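Local coordinates for monomethylamine corrinoid protein 1 (Methanosarcina barkeri, PDB 3EZX), which carries a methyl group on its bound corrinoid between the methyltransferases MtmB and MtbA during methanogenesis from monomethylamine, at residues A[3-8]-A[25-30]; A[14-19]-A[61-66]; A[48-53]-A[57-62]; A[95-100]-A[111-116]; A[160-165]-A[189-194]. All blocks are in the same frame, centred on the assembly; numbering follows the deposited sequence.

Contacts 1, 2 and 3 belong to the N-terminal helical bundle, contacts 4 and 5 to the C-terminal Rossmann-like domain. Contact 4 is the buried one, with all four touching residues buried; contacts 2 and 3 are surface contacts, and contacts 1 and 5 lie between these extremes. Contacts 2 and 3 both use helix 61-82, share Leu61 and Pro62, and touch where Ile64 packs on Val50. Contacts 4 and 5 meet through Phe98 and Leu165. Chemistry differs with place: aliphatic overlap in contact 1, glutamine and methionine side-chain packing in contact 2, a helix-ending backbone bond in contact 3, a weak hydroxyl pair in contact 4, an indole-to-amide bond in contact 5.

Contact 1 (A[3-8]-A[25-30]); sequences QEIFDK and CKEALA
Ile5 lays its CG1 branch over the methyl group of Ala28, with Ile5 CG1 and Ala28 CB 3.5 Å apart. The branch is swung opposite the backbone N (chi1 -169°), which carries CG1 out to the facing helix, while CG2 of the same residue stays near the edge of van der Waals range, 4.2 Å from Ala28 CB. Beyond CG1 the chain turns at chi2 (53°) and delivers its terminal methyl to a second partner: Ile5 CD1 lies 3.4 Å from Glu27 OE2. The two side chains run past each other in opposite directions, the glutamate being extended beyond CG. One isoleucine therefore spans two successive residues of the other helix, the small alanine beneath and the carboxylate at the margin. An alanine here is likely to open a gap above the Ala28 methyl and beside the Glu27 side chain. Lys8, one turn further along, brings the opposite charge, yet Lys8 NZ remains 4.4 Å from Glu27 OE2, beyond a salt bridge, so any attraction is probably modest at this exposed margin. The axes of the two short segments approach to 10.2 Å and run nearly antiparallel, at 162°. The interface is small, 153 Å², with Ile5 and Ala28 buried and Glu27 and Lys8 exposed. Helix 3-14 and helix 20-30 thus pair as successive antiparallel members of the N-terminal bundle; Ala28 touches Ile38 and Phe6 touches Lys41, both of helix 35-55, and Cys25 reaches Ala74 and Leu78 of helix 61-82.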
# COMPACT_ATOMS: atom_id res chain seq x y z
N GLN A 3 -21.48 12.31 4.43
CA GLN A 3 -20.49 12.96 5.28
C GLN A 3 -20.49 12.50 6.73
O GLN A 3 -19.43 12.41 7.35
CB GLN A 3 -20.64 14.48 5.24
CG GLN A 3 -19.40 15.21 5.75
CD GLN A 3 -18.15 14.86 4.97
OE1 GLN A 3 -18.07 15.13 3.77
NE2 GLN A 3 -17.18 14.25 5.64
N GLU A 4 -21.66 12.22 7.29
CA GLU A 4 -21.71 11.79 8.68
C GLU A 4 -20.94 10.50 8.94
O GLU A 4 -20.12 10.44 9.86
CB GLU A 4 -23.15 11.61 9.16
CG GLU A 4 -23.23 11.05 10.58
CD GLU A 4 -24.64 10.90 11.12
OE1 GLU A 4 -25.48 10.27 10.44
OE2 GLU A 4 -24.91 11.40 12.24
N ILE A 5 -21.18 9.47 8.14
CA ILE A 5 -20.48 8.22 8.35
C ILE A 5 -18.99 8.33 8.02
O ILE A 5 -18.19 7.54 8.49
CB ILE A 5 -21.14 7.06 7.56
CG1 ILE A 5 -20.56 5.72 8.02
CG2 ILE A 5 -20.96 7.27 6.08
CD1 ILE A 5 -20.63 5.51 9.54
N PHE A 6 -18.62 9.32 7.22
CA PHE A 6 -17.21 9.53 6.92
C PHE A 6 -16.51 10.03 8.19
O PHE A 6 -15.45 9.53 8.59
CB PHE A 6 -17.03 10.56 5.80
CG PHE A 6 -17.32 10.02 4.43
CD1 PHE A 6 -16.88 8.76 4.06
CD2 PHE A 6 -18.00 10.79 3.49
CE1 PHE A 6 -17.11 8.26 2.78
CE2 PHE A 6 -18.23 10.31 2.21
CZ PHE A 6 -17.78 9.03 1.85
N ASP A 7 -17.11 11.03 8.83
CA ASP A 7 -16.57 11.60 10.05
C ASP A 7 -16.46 10.52 11.14
O ASP A 7 -15.48 10.48 11.88
CB ASP A 7 -17.46 12.75 10.55
CG ASP A 7 -17.64 13.87 9.51
OD1 ASP A 7 -16.64 14.31 8.91
OD2 ASP A 7 -18.78 14.32 9.32
N LYS A 8 -17.47 9.66 11.23
CA LYS A 8 -17.46 8.58 12.22
C LYS A 8 -16.30 7.62 11.97
O LYS A 8 -15.66 7.14 12.91
CB LYS A 8 -18.79 7.81 12.18
CG LYS A 8 -19.98 8.57 12.74
CD LYS A 8 -21.18 7.65 12.87
CE LYS A 8 -22.34 8.37 13.56
NZ LYS A 8 -23.50 7.46 13.80
N CYS A 25 -17.62 0.28 9.17
CA CYS A 25 -17.29 -0.05 7.80
C CYS A 25 -18.46 -0.82 7.21
O CYS A 25 -18.79 -0.68 6.03
CB CYS A 25 -16.02 -0.90 7.74
SG CYS A 25 -14.50 0.06 7.77
N LYS A 26 -19.09 -1.64 8.04
CA LYS A 26 -20.23 -2.42 7.60
C LYS A 26 -21.44 -1.50 7.46
O LYS A 26 -22.22 -1.63 6.51
CB LYS A 26 -20.54 -3.54 8.59
CG LYS A 26 -19.47 -4.61 8.68
CD LYS A 26 -19.81 -5.65 9.74
CE LYS A 26 -18.71 -6.69 9.85
NZ LYS A 26 -18.99 -7.71 10.90
N GLU A 27 -21.59 -0.58 8.40
CA GLU A 27 -22.71 0.36 8.39
C GLU A 27 -22.68 1.20 7.12
O GLU A 27 -23.70 1.34 6.44
CB GLU A 27 -22.65 1.31 9.59
CG GLU A 27 -23.78 2.33 9.63
CD GLU A 27 -23.63 3.35 10.74
OE1 GLU A 27 -23.40 2.95 11.90
OE2 GLU A 27 -23.74 4.56 10.45
N ALA A 28 -21.52 1.75 6.82
CA ALA A 28 -21.36 2.58 5.64
C ALA A 28 -21.53 1.72 4.40
O ALA A 28 -22.22 2.11 3.45
CB ALA A 28 -19.98 3.22 5.64
N LEU A 29 -20.91 0.55 4.42
CA LEU A 29 -20.96 -0.39 3.31
C LEU A 29 -22.42 -0.75 2.99
O LEU A 29 -22.85 -0.68 1.84
CB LEU A 29 -20.18 -1.64 3.68
CG LEU A 29 -19.57 -2.53 2.59
CD1 LEU A 29 -18.52 -1.76 1.79
CD2 LEU A 29 -18.94 -3.74 3.27
N ALA A 30 -23.17 -1.11 4.03
CA ALA A 30 -24.58 -1.47 3.87
C ALA A 30 -25.41 -0.28 3.42
O ALA A 30 -26.55 -0.44 2.98
CB ALA A 30 -25.12 -2.01 5.19

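Contact 2 (A[14-19]-A[61-66]); sequences VNQNVA and LPQIMM
Gln16 begins against a methionine: its CB is 3.5 Å from Met66 CB, and the two side chains cross at about a right angle. The next carbon, Gln16 CG, passes beside Gln63 O and the Met66 CB methylene. A bend at chi2 (69°) then turns the amide across Gln63, bringing Gln16 CD to 3.8 Å from Gln63 CB and Gln16 OE1 to 3.9 Å from Gln63 CG. The two amide planes stand 81° apart, so the groups are nearly perpendicular and do not stack. At the tip, NE2 makes a hydrogen bond to Ser67 OG and a weak one back to Val14 O. Gln16 has positive phi (42°) and is the C-prime residue of the Schellman motif that ends helix 3-14, Asn17 N returning to Ala12 O and Gln16 N to Ile13 O. Replacing this glutamine by an alanine would probably uncover the Gln63 and Met66 methylenes and deprive Ser67 of its amide partner. Two residues on, Val18 CG2 lies 3.9 Å from Met66 CE, the methyl that also approaches Gln16 O. Asn17 OD1 meanwhile caps Gly20 N at the start of helix 20-30. On helix 61-82, Leu61, Ile64 and Met65 touch the bound corrinoid.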
# COMPACT_ATOMS: atom_id res chain seq x y z
N VAL A 14 -8.97 8.18 14.73
CA VAL A 14 -8.39 9.21 15.58
C VAL A 14 -8.52 8.85 17.06
O VAL A 14 -7.61 9.12 17.84
CB VAL A 14 -9.07 10.59 15.36
CG1 VAL A 14 -8.40 11.64 16.23
CG2 VAL A 14 -8.98 10.99 13.88
N ASN A 15 -9.63 8.24 17.44
CA ASN A 15 -9.84 7.88 18.85
C ASN A 15 -9.55 6.42 19.20
O ASN A 15 -10.12 5.88 20.15
CB ASN A 15 -11.27 8.23 19.26
CG ASN A 15 -11.60 9.68 19.02
OD1 ASN A 15 -10.79 10.57 19.32
ND2 ASN A 15 -12.79 9.95 18.50
N GLN A 16 -8.67 5.78 18.44
CA GLN A 16 -8.28 4.39 18.68
C GLN A 16 -9.44 3.46 19.02
O GLN A 16 -9.34 2.68 19.96
CB GLN A 16 -7.23 4.31 19.80
CG GLN A 16 -5.93 5.04 19.50
CD GLN A 16 -6.08 6.54 19.47
OE1 GLN A 16 -6.54 7.14 20.43
NE2 GLN A 16 -5.69 7.15 18.36
N ASN A 17 -10.52 3.54 18.26
CA ASN A 17 -11.67 2.67 18.49
C ASN A 17 -11.53 1.42 17.62
O ASN A 17 -12.22 1.27 16.61
CB ASN A 17 -12.97 3.41 18.16
CG ASN A 17 -14.20 2.62 18.53
OD1 ASN A 17 -14.11 1.46 18.95
ND2 ASN A 17 -15.37 3.23 18.38
N VAL A 18 -10.65 0.52 18.03
CA VAL A 18 -10.38 -0.71 17.30
C VAL A 18 -11.61 -1.59 17.08
O VAL A 18 -11.88 -2.01 15.96
CB VAL A 18 -9.32 -1.56 18.02
CG1 VAL A 18 -8.91 -2.71 17.14
CG2 VAL A 18 -8.13 -0.71 18.40
N ALA A 19 -12.34 -1.86 18.14
CA ALA A 19 -13.53 -2.70 18.04
C ALA A 19 -14.61 -2.10 17.14
O ALA A 19 -15.26 -2.81 16.38
CB ALA A 19 -14.11 -2.94 19.43
N LEU A 61 3.03 6.31 20.82
CA LEU A 61 2.97 4.96 20.29
C LEU A 61 1.83 4.06 20.73
O LEU A 61 1.41 3.18 19.97
CB LEU A 61 4.32 4.25 20.46
CG LEU A 61 5.28 4.49 19.28
CD1 LEU A 61 6.20 3.30 19.24
CD2 LEU A 61 4.55 4.61 17.93
N PRO A 62 1.31 4.25 21.95
CA PRO A 62 0.22 3.35 22.30
C PRO A 62 -1.01 3.67 21.47
O PRO A 62 -1.75 2.77 21.08
CB PRO A 62 0.02 3.63 23.79
CG PRO A 62 1.44 4.02 24.21
CD PRO A 62 1.78 5.00 23.13
N GLN A 63 -1.18 4.97 21.17
CA GLN A 63 -2.31 5.44 20.38
C GLN A 63 -2.18 5.08 18.90
O GLN A 63 -3.17 4.79 18.24
CB GLN A 63 -2.45 6.97 20.50
CG GLN A 63 -2.92 7.50 21.85
CD GLN A 63 -1.83 7.46 22.92
OE1 GLN A 63 -0.82 8.15 22.81
NE2 GLN A 63 -2.05 6.67 23.96
N ILE A 64 -0.96 5.13 18.39
CA ILE A 64 -0.70 4.81 16.99
C ILE A 64 -0.88 3.32 16.74
O ILE A 64 -1.35 2.91 15.67
CB ILE A 64 0.73 5.23 16.58
CG1 ILE A 64 0.89 6.74 16.74
CG2 ILE A 64 1.01 4.82 15.14
CD1 ILE A 64 -0.07 7.56 15.92
N MET A 65 -0.51 2.50 17.71
CA MET A 65 -0.66 1.06 17.56
C MET A 65 -2.13 0.71 17.43
O MET A 65 -2.52 -0.05 16.54
CB MET A 65 -0.06 0.32 18.76
CG MET A 65 1.43 0.50 18.86
SD MET A 65 2.12 -0.24 20.33
CE MET A 65 3.31 -1.27 19.60
N MET A 66 -2.95 1.29 18.30
CA MET A 66 -4.38 1.03 18.27
C MET A 66 -5.06 1.59 17.03
O MET A 66 -6.02 1.01 16.53
CB MET A 66 -5.02 1.56 19.54
CG MET A 66 -4.72 0.68 20.74
SD MET A 66 -5.57 1.20 22.21
CE MET A 66 -7.12 0.39 21.97

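Contact 3 (A[48-53]-A[57-62]); sequences KIVGDK and AEIFLP
Lys53 O receives the amide of Glu58 in a backbone hydrogen bond: Glu58 N to Lys53 O is 2.9 Å, with an N-H...O angle of 159°. Glu58 CB lies beside the same carbonyl oxygen. The glutamate chain, extended beyond CG, crosses the lysine at about a right angle, so that Glu58 OE2 rests 3.4 Å from the methylene Lys53 CG. The charged ends do not close up; Lys53 NZ remains 4.3 Å from Glu58 OE2, too far for a salt bridge, with the lysine chain bent at its last torsion.

Next to these polar groups lies an apolar patch formed by Ile59. Its CG1 branch falls between the backbone N and carbonyl carbon (chi1 64°), and from there CD1 reaches the helix: Ile59 CD1 is 3.6 Å from Val50 CG1 and 3.7 Å from Lys53 CB. The other branch, Ile59 CG2, lies 3.9 Å from Lys53 CD, so the isoleucine lies along one side of the lysine methylenes.

Further out, Ile59 also packs on Phe54 and Ile64, and Val50 on Ile13 and Val14 of helix 3-14. Gln63 OE1 accepts a hydrogen bond from Phe60 N, at the N-cap position of helix 61-82, whose Leu61 touches the corrinoid. Ala57 takes positive phi (59°) as the C-prime residue, and Ala57 N bonds to Phe54 O; together with the Glu58 bond this is the Schellman motif that closes helix 35-55.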
# COMPACT_ATOMS: atom_id res chain seq x y z
N LYS A 48 -4.46 10.28 8.68
CA LYS A 48 -3.64 11.47 8.44
C LYS A 48 -3.63 12.35 9.68
O LYS A 48 -2.57 12.80 10.11
CB LYS A 48 -4.20 12.26 7.25
CG LYS A 48 -3.40 13.51 6.94
CD LYS A 48 -4.00 14.29 5.78
CE LYS A 48 -3.18 15.53 5.46
NZ LYS A 48 -3.77 16.31 4.33
N ILE A 49 -4.80 12.59 10.26
CA ILE A 49 -4.90 13.40 11.47
C ILE A 49 -4.09 12.78 12.60
O ILE A 49 -3.37 13.48 13.32
CB ILE A 49 -6.36 13.56 11.93
CG1 ILE A 49 -7.14 14.40 10.92
CG2 ILE A 49 -6.42 14.17 13.33
CD1 ILE A 49 -8.62 14.53 11.22
N VAL A 50 -4.20 11.47 12.75
CA VAL A 50 -3.47 10.74 13.78
C VAL A 50 -1.98 10.83 13.52
O VAL A 50 -1.16 10.77 14.44
CB VAL A 50 -3.90 9.24 13.82
CG1 VAL A 50 -3.05 8.48 14.83
CG2 VAL A 50 -5.37 9.13 14.18
N GLY A 51 -1.62 10.96 12.24
CA GLY A 51 -0.23 11.08 11.88
C GLY A 51 0.31 12.43 12.33
O GLY A 51 1.41 12.52 12.88
N ASP A 52 -0.47 13.49 12.09
CA ASP A 52 -0.07 14.84 12.48
C ASP A 52 0.02 14.95 14.00
O ASP A 52 1.00 15.45 14.54
CB ASP A 52 -1.07 15.88 11.94
CG ASP A 52 -1.23 15.81 10.42
OD1 ASP A 52 -0.21 15.63 9.72
OD2 ASP A 52 -2.37 15.96 9.93
N LYS A 53 -1.02 14.47 14.69
CA LYS A 53 -1.04 14.50 16.15
C LYS A 53 0.25 13.90 16.74
O LYS A 53 0.82 14.43 17.69
CB LYS A 53 -2.24 13.71 16.69
CG LYS A 53 -3.49 14.54 16.93
CD LYS A 53 -4.58 13.68 17.57
CE LYS A 53 -5.66 14.51 18.23
NZ LYS A 53 -6.34 15.42 17.28
N ALA A 57 3.72 15.53 18.80
CA ALA A 57 3.88 15.03 20.16
C ALA A 57 2.64 15.15 21.03
O ALA A 57 2.74 15.29 22.25
CB ALA A 57 5.05 15.73 20.83
N GLU A 58 1.46 15.08 20.41
CA GLU A 58 0.21 15.17 21.15
C GLU A 58 -0.23 13.79 21.63
O GLU A 58 -0.76 13.64 22.73
CB GLU A 58 -0.88 15.81 20.27
CG GLU A 58 -0.55 17.24 19.83
CD GLU A 58 -1.69 17.90 19.08
OE1 GLU A 58 -1.55 19.08 18.69
OE2 GLU A 58 -2.74 17.25 18.89
N ILE A 59 0.01 12.78 20.79
CA ILE A 59 -0.32 11.40 21.10
C ILE A 59 0.98 10.60 20.91
O ILE A 59 1.97 11.15 20.43
CB ILE A 59 -1.40 10.84 20.17
CG1 ILE A 59 -0.88 10.81 18.73
CG2 ILE A 59 -2.66 11.71 20.30
CD1 ILE A 59 -1.85 10.21 17.75
N PHE A 60 0.98 9.32 21.27
CA PHE A 60 2.20 8.55 21.13
C PHE A 60 2.05 7.16 20.56
O PHE A 60 1.05 6.84 19.93
CB PHE A 60 2.90 8.51 22.50
CG PHE A 60 3.21 9.86 23.05
CD1 PHE A 60 2.33 10.51 23.91
CD2 PHE A 60 4.37 10.53 22.64
CE1 PHE A 60 2.59 11.82 24.34
CE2 PHE A 60 4.63 11.83 23.06
CZ PHE A 60 3.75 12.48 23.91
N LEU A 61 3.03 6.31 20.82
CA LEU A 61 2.97 4.96 20.29
C LEU A 61 1.83 4.06 20.73
O LEU A 61 1.41 3.18 19.97
CB LEU A 61 4.32 4.25 20.46
CG LEU A 61 5.28 4.49 19.28
CD1 LEU A 61 6.20 3.30 19.24
CD2 LEU A 61 4.55 4.61 17.93
N PRO A 62 1.31 4.25 21.95
CA PRO A 62 0.22 3.35 22.30
C PRO A 62 -1.01 3.67 21.47
O PRO A 62 -1.75 2.77 21.08
CB PRO A 62 0.02 3.63 23.79
CG PRO A 62 1.44 4.02 24.21
CD PRO A 62 1.78 5.00 23.13

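Contact 4 (A[95-100]-A[111-116]); sequences AITFVA and LVTTML
This is a buried strand-to-helix packing contact inside a beta-alpha-beta unit, with helix 107-118 lying against strand 94-99 of the four-stranded parallel sheet. Thr97 and Thr113 are nearest in backbone register, their CA atoms 6.5 Å apart, and their side chains cross at a slant. Thr97 OG1, placed between its backbone N and carbonyl carbon (chi1 50°), makes a weak hydrogen bond to Thr113 OG1 at 3.2 Å. The stronger partner of Thr113 OG1 is His109 O, one turn back in the helix, so the helix hydroxyl is tied to its own backbone as well as to the strand. The methyl group of each threonine lies beside the hydroxyl of the other. Towards the other end of the interface the chemistry becomes purely apolar, Ala95 CB meeting Leu116 CD1 at 4.1 Å. Both Thr113 and Leu116 also rest on Ile123 of strand 122-125, while Leu116 reaches Ala211 of helix 204-213. Strand 94-99, helix 107-118 and strand 122-125 thus form the first beta-alpha-beta crossover of the Rossmann-like B12-binding domain, and Leu111 and Val112 on this helix touch the corrinoid.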
# COMPACT_ATOMS: atom_id res chain seq x y z
N ALA A 95 2.40 -9.09 -10.63
CA ALA A 95 2.90 -8.09 -9.70
C ALA A 95 3.49 -8.77 -8.48
O ALA A 95 2.84 -9.59 -7.83
CB ALA A 95 1.78 -7.15 -9.29
N ILE A 96 4.74 -8.44 -8.18
CA ILE A 96 5.45 -8.98 -7.03
C ILE A 96 5.50 -7.83 -6.02
O ILE A 96 6.26 -6.88 -6.20
CB ILE A 96 6.89 -9.41 -7.41
CG1 ILE A 96 6.83 -10.50 -8.51
CG2 ILE A 96 7.62 -9.91 -6.17
CD1 ILE A 96 8.21 -10.87 -9.05
N THR A 97 4.66 -7.92 -4.98
CA THR A 97 4.56 -6.89 -3.96
C THR A 97 5.34 -7.14 -2.68
O THR A 97 5.39 -8.27 -2.18
CB THR A 97 3.08 -6.64 -3.57
OG1 THR A 97 2.43 -7.89 -3.27
CG2 THR A 97 2.32 -5.94 -4.71
N PHE A 98 5.91 -6.08 -2.12
CA PHE A 98 6.70 -6.25 -0.90
C PHE A 98 6.91 -4.93 -0.16
O PHE A 98 6.73 -3.85 -0.71
CB PHE A 98 8.05 -6.81 -1.30
CG PHE A 98 8.79 -5.94 -2.28
CD1 PHE A 98 9.68 -4.98 -1.83
CD2 PHE A 98 8.56 -6.06 -3.64
CE1 PHE A 98 10.33 -4.14 -2.73
CE2 PHE A 98 9.21 -5.22 -4.55
CZ PHE A 98 10.10 -4.26 -4.09
N VAL A 99 7.30 -5.04 1.10
CA VAL A 99 7.60 -3.88 1.92
C VAL A 99 9.11 -4.00 2.19
O VAL A 99 9.59 -5.08 2.52
CB VAL A 99 6.83 -3.92 3.25
CG1 VAL A 99 7.12 -2.66 4.04
CG2 VAL A 99 5.35 -4.06 2.97
N ALA A 100 9.84 -2.90 2.06
CA ALA A 100 11.28 -2.88 2.27
C ALA A 100 11.77 -3.58 3.54
O ALA A 100 11.02 -3.74 4.51
CB ALA A 100 11.78 -1.45 2.25
N LEU A 111 -3.18 -2.68 0.78
CA LEU A 111 -4.20 -1.99 0.02
C LEU A 111 -3.85 -1.95 -1.48
O LEU A 111 -4.69 -2.24 -2.33
CB LEU A 111 -4.38 -0.57 0.55
CG LEU A 111 -5.51 0.27 -0.07
CD1 LEU A 111 -6.85 -0.46 0.02
CD2 LEU A 111 -5.56 1.59 0.65
N VAL A 112 -2.61 -1.59 -1.79
CA VAL A 112 -2.17 -1.54 -3.17
C VAL A 112 -2.22 -2.92 -3.81
O VAL A 112 -2.67 -3.07 -4.95
CB VAL A 112 -0.72 -1.03 -3.30
CG1 VAL A 112 -0.26 -1.19 -4.72
CG2 VAL A 112 -0.63 0.44 -2.85
N THR A 113 -1.73 -3.93 -3.08
CA THR A 113 -1.70 -5.33 -3.55
C THR A 113 -3.12 -5.80 -3.85
O THR A 113 -3.33 -6.61 -4.76
CB THR A 113 -1.09 -6.33 -2.47
OG1 THR A 113 0.21 -5.88 -2.05
CG2 THR A 113 -0.97 -7.74 -3.08
N THR A 114 -4.08 -5.33 -3.07
CA THR A 114 -5.46 -5.74 -3.27
C THR A 114 -5.96 -5.10 -4.55
O THR A 114 -6.56 -5.77 -5.38
CB THR A 114 -6.37 -5.32 -2.11
OG1 THR A 114 -6.01 -6.03 -0.92
CG2 THR A 114 -7.82 -5.61 -2.45
N MET A 115 -5.71 -3.81 -4.73
CA MET A 115 -6.17 -3.14 -5.93
C MET A 115 -5.55 -3.82 -7.14
O MET A 115 -6.26 -4.23 -8.06
CB MET A 115 -5.82 -1.66 -5.88
CG MET A 115 -6.58 -0.97 -4.76
SD MET A 115 -8.37 -0.78 -5.05
CE MET A 115 -9.03 -2.50 -5.06
N LEU A 116 -4.22 -3.94 -7.15
CA LEU A 116 -3.58 -4.65 -8.23
C LEU A 116 -4.19 -6.03 -8.06
O LEU A 116 -4.40 -6.47 -6.93
CB LEU A 116 -2.07 -4.73 -7.99
CG LEU A 116 -1.32 -3.43 -8.25
CD1 LEU A 116 0.15 -3.64 -7.99
CD2 LEU A 116 -1.57 -2.99 -9.68

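Contact 5 (A[160-165]-A[189-194]); sequences LGQKDL and DKWIEE
Two helices of the Rossmann-like B12-binding domain, 161-171 and 189-195, are bridged here by a single indole, that of Trp191. With chi1 at 167° the ring swings away from its own backbone N and reaches the start of helix 161-171. There Trp191 NE1 donates a hydrogen bond to Gln162 OE1 at 3.0 Å, with an N-H...O angle of 145°. The donor lies in the carbonyl plane of the glutamine, whereas the oxygen is tilted from the indole plane; amide and ring are turned only 18° from each other. This bond engages the indole nitrogen and fixes one edge of the ring. The six-membered end meets backbone and aliphatic groups: Leu160 O sits at the ring edge, 3.7 Å from Trp191 CH2, and Lys163 CB approaches the same carbon obliquely at 3.7 Å. Leu160 CD2 adds a looser touch, 4.2 Å from Trp191 CH2. The Gln162 side chain also packs on Phe182 of strand 179-183 and on Ala153, and Ser188 OG is hydrogen-bonded to Trp191 N. With Gln162 about 7 Å from the corrinoid, side chain to ligand, this is helix-to-helix packing of the Rossmann-like fold near, but not touching, the cofactor.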
# COMPACT_ATOMS: atom_id res chain seq x y z
N LEU A 160 15.74 3.86 1.69
CA LEU A 160 17.06 3.99 1.10
C LEU A 160 17.51 2.67 0.47
O LEU A 160 18.21 2.66 -0.55
CB LEU A 160 18.07 4.43 2.16
CG LEU A 160 17.71 5.75 2.84
CD1 LEU A 160 18.75 6.11 3.88
CD2 LEU A 160 17.60 6.85 1.79
N GLY A 161 17.09 1.57 1.08
CA GLY A 161 17.45 0.26 0.56
C GLY A 161 16.86 -0.05 -0.81
O GLY A 161 17.22 -1.05 -1.43
N GLN A 162 15.95 0.79 -1.28
CA GLN A 162 15.33 0.57 -2.58
C GLN A 162 16.38 0.85 -3.65
O GLN A 162 16.32 0.29 -4.74
CB GLN A 162 14.13 1.50 -2.77
CG GLN A 162 13.09 1.35 -1.68
CD GLN A 162 11.88 2.25 -1.90
OE1 GLN A 162 12.02 3.43 -2.20
NE2 GLN A 162 10.69 1.68 -1.73
N LYS A 163 17.33 1.72 -3.32
CA LYS A 163 18.39 2.05 -4.26
C LYS A 163 19.15 0.76 -4.51
O LYS A 163 19.30 0.32 -5.65
CB LYS A 163 19.32 3.11 -3.67
CG LYS A 163 20.38 3.60 -4.64
CD LYS A 163 21.21 4.73 -4.07
CE LYS A 163 22.25 5.21 -5.07
NZ LYS A 163 23.05 6.36 -4.56
N ASP A 164 19.62 0.16 -3.42
CA ASP A 164 20.37 -1.09 -3.49
C ASP A 164 19.62 -2.10 -4.35
O ASP A 164 20.21 -2.75 -5.22
CB ASP A 164 20.58 -1.65 -2.08
CG ASP A 164 21.17 -3.05 -2.08
OD1 ASP A 164 20.49 -4.00 -2.53
OD2 ASP A 164 22.33 -3.21 -1.63
N LEU A 165 18.32 -2.24 -4.11
CA LEU A 165 17.51 -3.18 -4.88
C LEU A 165 17.70 -2.91 -6.38
O LEU A 165 18.09 -3.81 -7.13
CB LEU A 165 16.04 -3.04 -4.49
CG LEU A 165 14.98 -3.89 -5.21
CD1 LEU A 165 15.39 -5.36 -5.26
CD2 LEU A 165 13.65 -3.73 -4.48
N ASP A 189 8.94 11.85 -6.13
CA ASP A 189 9.11 11.73 -7.57
C ASP A 189 10.57 11.97 -7.93
O ASP A 189 11.03 11.64 -9.02
CB ASP A 189 8.20 12.71 -8.30
CG ASP A 189 6.85 12.11 -8.62
OD1 ASP A 189 6.54 11.03 -8.08
OD2 ASP A 189 6.09 12.70 -9.42
N LYS A 190 11.30 12.55 -6.98
CA LYS A 190 12.72 12.83 -7.14
C LYS A 190 13.51 11.54 -6.97
O LYS A 190 14.26 11.11 -7.85
CB LYS A 190 13.19 13.84 -6.09
CG LYS A 190 12.35 15.10 -5.98
CD LYS A 190 13.02 16.11 -5.05
CE LYS A 190 12.15 17.33 -4.81
NZ LYS A 190 10.96 17.02 -3.97
N TRP A 191 13.32 10.92 -5.81
CA TRP A 191 14.00 9.68 -5.46
C TRP A 191 13.80 8.56 -6.48
O TRP A 191 14.69 7.73 -6.67
CB TRP A 191 13.54 9.22 -4.07
CG TRP A 191 13.91 7.83 -3.70
CD1 TRP A 191 13.11 6.73 -3.73
CD2 TRP A 191 15.18 7.38 -3.21
NE1 TRP A 191 13.79 5.62 -3.30
CE2 TRP A 191 15.07 5.99 -2.97
CE3 TRP A 191 16.41 8.01 -2.95
CZ2 TRP A 191 16.13 5.23 -2.48
CZ3 TRP A 191 17.46 7.25 -2.46
CH2 TRP A 191 17.32 5.87 -2.24
N ILE A 192 12.66 8.56 -7.15
CA ILE A 192 12.36 7.54 -8.15
C ILE A 192 13.38 7.51 -9.29
O ILE A 192 13.79 6.44 -9.74
CB ILE A 192 10.95 7.74 -8.76
CG1 ILE A 192 9.89 7.54 -7.67
CG2 ILE A 192 10.73 6.76 -9.90
CD1 ILE A 192 9.86 6.14 -7.08
N GLU A 193 13.79 8.68 -9.76
CA GLU A 193 14.76 8.76 -10.84
C GLU A 193 16.19 8.70 -10.32
O GLU A 193 17.09 8.22 -11.01
CB GLU A 193 14.56 10.03 -11.67
CG GLU A 193 13.35 9.98 -12.60
CD GLU A 193 12.04 10.24 -11.89
OE1 GLU A 193 11.78 9.60 -10.85
OE2 GLU A 193 11.26 11.08 -12.38
N GLU A 194 16.40 9.18 -9.10
CA GLU A 194 17.72 9.17 -8.50
C GLU A 194 18.23 7.73 -8.55
O GLU A 194 19.40 7.48 -8.87
CB GLU A 194 17.67 9.65 -7.05
CG GLU A 194 19.02 10.06 -6.48
CD GLU A 194 18.92 10.58 -5.06
OE1 GLU A 194 17.87 11.17 -4.71
OE2 GLU A 194 19.88 10.40 -4.29